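Local coordinates for E3 SUMO-protein ligase SIZ1 (Saccharomyces cerevisiae, PDB 3I2D), which acts as a SUMO E3 ligase of the PIAS family, mediating attachment of SUMO to septins and PCNA, at residues Lys153-Thr165 against Leu280-Pro292. Sequence-based numbering, arbitrary orientation.
Sequences KDNIRGFKSKPGT and LHSQLQIPTWQCP. With ZN (zinc ion), chain B.
Gln285 O accepts two successive backbone N-H groups of the PINIT loop: Lys160 N lies 2.9 Å from Gln285 O and in its carbonyl plane, while Ser161 N makes a weak bond to the same oxygen. One residue earlier, Leu284 O receives the straighter bond from Phe159 N, 2.8 Å away with 160° at the hydrogen. Gly158 CA adds a CA-H...O contact to the same Leu284 O, where the two backbones run close together, the CA atoms of Gly158 and Gln285 being 4.5 Å apart. Two consecutive carbonyls, those of Leu284 and Gln285, are thus met by main-chain donors from the PINIT loop.

Side chains close round this polar centre. With its CG anti to the backbone N (chi1 168°), Leu284 sends CD1 over the centre of one face of the Arg157 guanidinium, 3.8 Å from Arg157 CZ; Arg157 NH2 is itself bonded to Ile205 O. Gln285 folds back at chi2 (-53°), and its OE1 comes within 3.5 Å of Lys160 CE, a contact with the aliphatic chain. On the other flank Pro287 CG approaches Phe159 CD2 at 4.2 Å, and Ser161 CB rests against Ile286 CG2.

Beyond Pro287 the chain runs on to Cys291, which binds the zinc ion with Cys268, His270 and Cys294. Because the hydrogen bonds between residues 153-165 and 280-292 all run from backbone to backbone, they probably depend more on the shape of the loop than on the polarity of its side chains, with apolar packing alongside.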
# COMPACT_ATOMS: atom_id res chain seq x y z
N LYS A 153 -13.39 -4.61 -15.29
CA LYS A 153 -12.82 -5.79 -14.64
C LYS A 153 -12.20 -5.29 -13.34
O LYS A 153 -11.69 -4.17 -13.29
CB LYS A 153 -11.74 -6.40 -15.53
CG LYS A 153 -11.05 -7.66 -14.99
CD LYS A 153 -10.09 -8.25 -16.02
CE LYS A 153 -9.39 -9.50 -15.50
NZ LYS A 153 -8.49 -10.10 -16.53
N ASP A 154 -12.25 -6.09 -12.28
CA ASP A 154 -11.68 -5.65 -11.01
C ASP A 154 -10.15 -5.77 -11.05
O ASP A 154 -9.54 -6.46 -10.23
CB ASP A 154 -12.25 -6.48 -9.85
CG ASP A 154 -13.77 -6.37 -9.74
OD1 ASP A 154 -14.29 -5.24 -9.77
OD2 ASP A 154 -14.43 -7.43 -9.60
N ASN A 155 -9.55 -5.08 -12.01
CA ASN A 155 -8.11 -5.11 -12.19
C ASN A 155 -7.47 -3.72 -12.22
O ASN A 155 -7.75 -2.90 -13.10
CB ASN A 155 -7.77 -5.86 -13.48
CG ASN A 155 -6.83 -7.03 -13.24
OD1 ASN A 155 -5.64 -6.84 -12.98
ND2 ASN A 155 -7.37 -8.24 -13.33
N ILE A 156 -6.61 -3.46 -11.23
CA ILE A 156 -5.88 -2.20 -11.13
C ILE A 156 -4.41 -2.54 -10.98
O ILE A 156 -4.03 -3.71 -10.97
CB ILE A 156 -6.35 -1.34 -9.95
CG1 ILE A 156 -6.42 -2.17 -8.67
CG2 ILE A 156 -7.70 -0.74 -10.27
CD1 ILE A 156 -6.96 -1.38 -7.50
N ARG A 157 -3.58 -1.50 -10.87
CA ARG A 157 -2.14 -1.65 -10.76
C ARG A 157 -1.61 -2.86 -9.99
O ARG A 157 -1.01 -3.77 -10.58
CB ARG A 157 -1.52 -0.39 -10.19
CG ARG A 157 -0.02 -0.41 -10.25
CD ARG A 157 0.51 0.97 -10.42
NE ARG A 157 1.09 1.52 -9.20
CZ ARG A 157 0.44 1.71 -8.06
NH1 ARG A 157 -0.85 1.39 -7.95
NH2 ARG A 157 1.08 2.29 -7.05
N GLY A 158 -1.79 -2.88 -8.67
CA GLY A 158 -1.28 -4.02 -7.93
C GLY A 158 -2.40 -4.74 -7.23
O GLY A 158 -3.37 -5.16 -7.85
N PHE A 159 -2.27 -4.87 -5.91
CA PHE A 159 -3.29 -5.51 -5.09
C PHE A 159 -3.89 -6.75 -5.74
O PHE A 159 -5.11 -6.89 -5.78
CB PHE A 159 -4.38 -4.49 -4.80
CG PHE A 159 -3.85 -3.18 -4.33
CD1 PHE A 159 -3.50 -2.20 -5.24
CD2 PHE A 159 -3.66 -2.93 -2.97
CE1 PHE A 159 -2.96 -0.99 -4.81
CE2 PHE A 159 -3.12 -1.73 -2.53
CZ PHE A 159 -2.77 -0.76 -3.45
N LYS A 160 -3.04 -7.65 -6.23
CA LYS A 160 -3.57 -8.83 -6.89
C LYS A 160 -3.96 -9.90 -5.88
O LYS A 160 -4.65 -10.86 -6.21
CB LYS A 160 -2.56 -9.38 -7.92
CG LYS A 160 -1.33 -9.96 -7.32
CD LYS A 160 -0.66 -10.96 -8.26
CE LYS A 160 0.06 -10.29 -9.42
NZ LYS A 160 1.06 -11.24 -9.99
N SER A 161 -3.53 -9.72 -4.64
CA SER A 161 -3.83 -10.65 -3.55
C SER A 161 -5.21 -10.35 -2.97
O SER A 161 -5.78 -11.17 -2.24
CB SER A 161 -2.82 -10.49 -2.43
OG SER A 161 -3.03 -9.24 -1.79
N LYS A 162 -5.75 -9.17 -3.27
CA LYS A 162 -7.04 -8.77 -2.75
C LYS A 162 -8.14 -9.04 -3.76
O LYS A 162 -8.03 -8.66 -4.93
CB LYS A 162 -7.04 -7.27 -2.46
CG LYS A 162 -5.99 -6.77 -1.50
CD LYS A 162 -6.50 -6.81 -0.07
CE LYS A 162 -5.72 -5.84 0.78
NZ LYS A 162 -5.82 -4.46 0.20
N PRO A 163 -9.22 -9.70 -3.33
CA PRO A 163 -10.31 -9.97 -4.28
C PRO A 163 -10.84 -8.62 -4.76
O PRO A 163 -10.55 -7.59 -4.16
CB PRO A 163 -11.32 -10.74 -3.44
CG PRO A 163 -11.08 -10.21 -2.05
CD PRO A 163 -9.58 -10.11 -1.97
N GLY A 164 -11.61 -8.62 -5.84
CA GLY A 164 -12.14 -7.39 -6.39
C GLY A 164 -13.00 -6.52 -5.49
O GLY A 164 -12.96 -5.29 -5.58
N THR A 165 -13.78 -7.15 -4.62
CA THR A 165 -14.66 -6.40 -3.73
C THR A 165 -13.87 -5.66 -2.65
O THR A 165 -14.41 -4.80 -1.96
CB THR A 165 -15.71 -7.32 -3.06
OG1 THR A 165 -15.06 -8.42 -2.42
CG2 THR A 165 -16.72 -7.85 -4.08
N LEU A 280 9.15 -3.68 -1.57
CA LEU A 280 8.14 -2.73 -2.01
C LEU A 280 7.38 -3.15 -3.25
O LEU A 280 6.22 -2.79 -3.42
CB LEU A 280 8.78 -1.36 -2.20
CG LEU A 280 9.18 -0.67 -0.90
CD1 LEU A 280 10.23 0.39 -1.15
CD2 LEU A 280 7.94 -0.05 -0.28
N HIS A 281 8.04 -3.89 -4.14
CA HIS A 281 7.40 -4.39 -5.35
C HIS A 281 6.52 -5.58 -4.96
O HIS A 281 5.54 -5.86 -5.61
CB HIS A 281 8.44 -4.83 -6.38
CG HIS A 281 8.81 -3.74 -7.34
ND1 HIS A 281 8.03 -3.41 -8.42
CD2 HIS A 281 9.84 -2.86 -7.34
CE1 HIS A 281 8.56 -2.38 -9.05
NE2 HIS A 281 9.66 -2.02 -8.41
N SER A 282 6.91 -6.26 -3.88
CA SER A 282 6.16 -7.39 -3.36
C SER A 282 4.90 -6.87 -2.65
O SER A 282 3.82 -7.41 -2.81
CB SER A 282 7.00 -8.16 -2.37
OG SER A 282 6.28 -9.29 -1.94
N GLN A 283 5.05 -5.81 -1.85
CA GLN A 283 3.91 -5.24 -1.15
C GLN A 283 2.87 -4.68 -2.13
O GLN A 283 1.67 -4.78 -1.90
CB GLN A 283 4.36 -4.13 -0.17
CG GLN A 283 5.15 -4.65 1.01
CD GLN A 283 4.46 -5.84 1.67
OE1 GLN A 283 3.33 -5.74 2.13
NE2 GLN A 283 5.15 -6.98 1.71
N LEU A 284 3.34 -4.09 -3.23
CA LEU A 284 2.40 -3.52 -4.19
C LEU A 284 1.50 -4.59 -4.77
O LEU A 284 0.34 -4.33 -5.04
CB LEU A 284 3.14 -2.80 -5.31
CG LEU A 284 2.25 -2.42 -6.49
CD1 LEU A 284 1.20 -1.39 -6.07
CD2 LEU A 284 3.12 -1.91 -7.61
N GLN A 285 2.03 -5.79 -4.97
CA GLN A 285 1.25 -6.87 -5.53
C GLN A 285 0.47 -7.65 -4.46
O GLN A 285 -0.69 -8.00 -4.64
CB GLN A 285 2.15 -7.87 -6.24
CG GLN A 285 2.95 -7.31 -7.40
CD GLN A 285 2.10 -6.59 -8.40
OE1 GLN A 285 0.97 -6.98 -8.68
NE2 GLN A 285 2.64 -5.52 -8.97
N ILE A 286 1.14 -7.91 -3.34
CA ILE A 286 0.57 -8.68 -2.25
C ILE A 286 0.82 -7.95 -0.92
O ILE A 286 1.73 -8.30 -0.18
CB ILE A 286 1.23 -10.09 -2.24
CG1 ILE A 286 1.06 -10.72 -3.62
CG2 ILE A 286 0.62 -10.97 -1.17
CD1 ILE A 286 2.02 -11.85 -3.94
N PRO A 287 -0.00 -6.94 -0.61
CA PRO A 287 0.08 -6.11 0.61
C PRO A 287 -0.13 -6.83 1.94
O PRO A 287 -1.25 -6.94 2.42
CB PRO A 287 -0.96 -5.03 0.37
CG PRO A 287 -2.01 -5.79 -0.38
CD PRO A 287 -1.20 -6.58 -1.38
N THR A 288 0.97 -7.29 2.51
CA THR A 288 0.96 -7.98 3.78
C THR A 288 1.60 -7.09 4.84
O THR A 288 1.21 -7.10 5.99
CB THR A 288 1.79 -9.26 3.70
OG1 THR A 288 3.16 -8.93 3.44
CG2 THR A 288 1.25 -10.15 2.60
N TRP A 289 2.58 -6.29 4.41
CA TRP A 289 3.31 -5.39 5.30
C TRP A 289 3.77 -6.15 6.53
O TRP A 289 3.39 -5.83 7.66
CB TRP A 289 2.48 -4.16 5.67
CG TRP A 289 2.21 -3.26 4.48
CD1 TRP A 289 1.07 -3.20 3.74
CD2 TRP A 289 3.15 -2.41 3.83
NE1 TRP A 289 1.24 -2.37 2.65
CE2 TRP A 289 2.52 -1.87 2.69
CE3 TRP A 289 4.48 -2.04 4.09
CZ2 TRP A 289 3.16 -0.99 1.81
CZ3 TRP A 289 5.13 -1.17 3.22
CH2 TRP A 289 4.46 -0.66 2.09
N GLN A 290 4.58 -7.18 6.26
CA GLN A 290 5.18 -8.07 7.25
C GLN A 290 6.60 -8.36 6.82
O GLN A 290 6.87 -8.61 5.65
CB GLN A 290 4.45 -9.40 7.31
CG GLN A 290 3.21 -9.38 8.12
CD GLN A 290 2.66 -10.77 8.33
OE1 GLN A 290 1.86 -11.00 9.24
NE2 GLN A 290 3.09 -11.71 7.49
N CYS A 291 7.51 -8.35 7.78
CA CYS A 291 8.89 -8.61 7.47
C CYS A 291 9.02 -10.03 6.91
O CYS A 291 8.46 -10.97 7.47
CB CYS A 291 9.74 -8.44 8.73
SG CYS A 291 11.50 -8.77 8.53
N PRO A 292 9.76 -10.20 5.79
CA PRO A 292 9.99 -11.50 5.14
C PRO A 292 10.84 -12.43 5.99
O PRO A 292 10.81 -13.65 5.81
CB PRO A 292 10.73 -11.12 3.85
CG PRO A 292 10.35 -9.69 3.62
CD PRO A 292 10.36 -9.11 5.00
ZN ZN B . 12.19 -8.40 10.71